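Local coordinates for protein isomaltodextranase (Arthrobacter globiformis, PDB 5AWO) that hydrolyses alpha-1,6-glucosidic linkages in dextran-like polysaccharides, releasing successive isomaltose units from the non-reducing chain ends as a family 27 glycoside hydrolase, at residues Phe317-Ala320 against Ser321-Ala324. Sequence-based numbering, arbitrary orientation.
Sequences FMRA and STFA
With chi1 at 69°, Thr322 holds OG1 between its own backbone N and carbonyl carbon, turned back onto Arg319, while CG2 lies anti to the carbonyl carbon and meets the arginine side chain. Two donors from this one threonine grip Arg319 O. OG1 comes in 2.7 Å from Arg319 O, in the carbonyl plane and on a lone pair, whereas Thr322 N, 3.0 Å from Arg319 O, approaches from above that plane. One residue on, Phe323 N donates to Ala320 O at 3.3 Å, with 165° at the hydrogen. These two i to i+3 backbone bonds are the signature of a short 3-10 turn, here spanning Ala320-Thr322. The Arg319 chain bends at chi3 (66°), and Thr322 CG2 lies 3.8 Å above the guanidinium plane, over its centre. Arg319 NH1 bonds to Asp271 O, and Thr322 OG1 accepts from Gly274 N. The Phe323 ring sets its edge toward the turn: Ala320 O lies in the ring plane, and CD1 is 3.3 Å from Arg319 O. The turn joins strand 312-314 of the TIM barrel to helix 326-339; Asp347, beyond strand 343-345, accepts from Ala320 N and Ser321 N, and Phe323 packs on Met332 of that helix.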
loop_
_atom_site.group_PDB
_atom_site.type_symbol
_atom_site.label_atom_id
_atom_site.label_comp_id
_atom_site.label_asym_id
_atom_site.label_seq_id
_atom_site.Cartn_x
_atom_site.Cartn_y
_atom_site.Cartn_z
ATOM N N PHE A 317 -10.438 -3.787 -6.786
ATOM C CA PHE A 317 -10.589 -5.077 -7.429
ATOM C C PHE A 317 -10.507 -4.972 -8.928
ATOM O O PHE A 317 -11.000 -3.995 -9.508
ATOM C CB PHE A 317 -11.949 -5.692 -7.081
ATOM C CG PHE A 317 -12.171 -5.833 -5.610
ATOM C CD1 PHE A 317 -11.212 -6.428 -4.800
ATOM C CD2 PHE A 317 -13.335 -5.389 -5.030
ATOM C CE1 PHE A 317 -11.413 -6.540 -3.418
ATOM C CE2 PHE A 317 -13.548 -5.526 -3.654
ATOM C CZ PHE A 317 -12.578 -6.077 -2.848
ATOM N N MET A 318 -9.810 -5.938 -9.517
ATOM C CA MET A 318 -9.729 -6.079 -10.972
ATOM C C MET A 318 -10.892 -6.943 -11.464
ATOM O O MET A 318 -11.057 -8.085 -11.036
ATOM C CB MET A 318 -8.386 -6.677 -11.390
ATOM C CG MET A 318 -7.243 -5.745 -11.091
ATOM S SD MET A 318 -5.657 -6.332 -11.683
ATOM C CE MET A 318 -5.306 -7.581 -10.457
ATOM N N ARG A 319 -11.672 -6.369 -12.379
ATOM C CA ARG A 319 -12.849 -7.035 -12.942
ATOM C C ARG A 319 -12.605 -7.126 -14.476
ATOM O O ARG A 319 -13.028 -6.273 -15.272
ATOM C CB ARG A 319 -14.123 -6.291 -12.594
ATOM C CG ARG A 319 -14.373 -6.121 -11.088
ATOM C CD ARG A 319 -15.814 -5.688 -10.782
ATOM N NE ARG A 319 -16.692 -6.773 -11.153
ATOM C CZ ARG A 319 -17.969 -6.671 -11.504
ATOM N NH1 ARG A 319 -18.652 -5.537 -11.397
ATOM N NH2 ARG A 319 -18.575 -7.763 -11.932
ATOM N N ALA A 320 -11.789 -8.090 -14.859
ATOM C CA ALA A 320 -11.254 -8.091 -16.246
ATOM C C ALA A 320 -12.345 -8.093 -17.298
ATOM O O ALA A 320 -12.248 -7.400 -18.325
ATOM C CB ALA A 320 -10.329 -9.271 -16.467
ATOM N N SER A 321 -13.390 -8.874 -17.073
ATOM C CA SER A 321 -14.496 -9.037 -18.036
ATOM C C SER A 321 -15.343 -7.791 -18.199
ATOM O O SER A 321 -16.154 -7.692 -19.121
ATOM C CB SER A 321 -15.429 -10.165 -17.602
ATOM O OG SER A 321 -16.272 -9.732 -16.553
ATOM N N THR A 322 -15.189 -6.822 -17.296
ATOM C CA THR A 322 -15.966 -5.585 -17.391
ATOM C C THR A 322 -15.389 -4.546 -18.346
ATOM O O THR A 322 -16.030 -3.526 -18.582
ATOM C CB THR A 322 -16.176 -4.913 -16.023
ATOM O OG1 THR A 322 -14.937 -4.389 -15.511
ATOM C CG2 THR A 322 -16.790 -5.888 -15.029
ATOM N N PHE A 323 -14.167 -4.766 -18.811
ATOM C CA PHE A 323 -13.515 -3.868 -19.753
ATOM C C PHE A 323 -13.898 -4.210 -21.187
ATOM O O PHE A 323 -14.393 -5.301 -21.466
ATOM C CB PHE A 323 -12.001 -3.862 -19.538
ATOM C CG PHE A 323 -11.605 -3.180 -18.234
ATOM C CD1 PHE A 323 -11.626 -3.868 -17.021
ATOM C CD2 PHE A 323 -11.289 -1.840 -18.223
ATOM C CE1 PHE A 323 -11.333 -3.189 -15.830
ATOM C CE2 PHE A 323 -10.992 -1.187 -17.050
ATOM C CZ PHE A 323 -11.005 -1.854 -15.848
ATOM N N ALA A 324 -13.610 -3.282 -22.095
ATOM C CA ALA A 324 -14.108 -3.321 -23.473
ATOM C C ALA A 324 -13.137 -3.983 -24.417
ATOM O O ALA A 324 -13.519 -4.335 -25.530
ATOM C CB ALA A 324 -14.413 -1.919 -23.929
#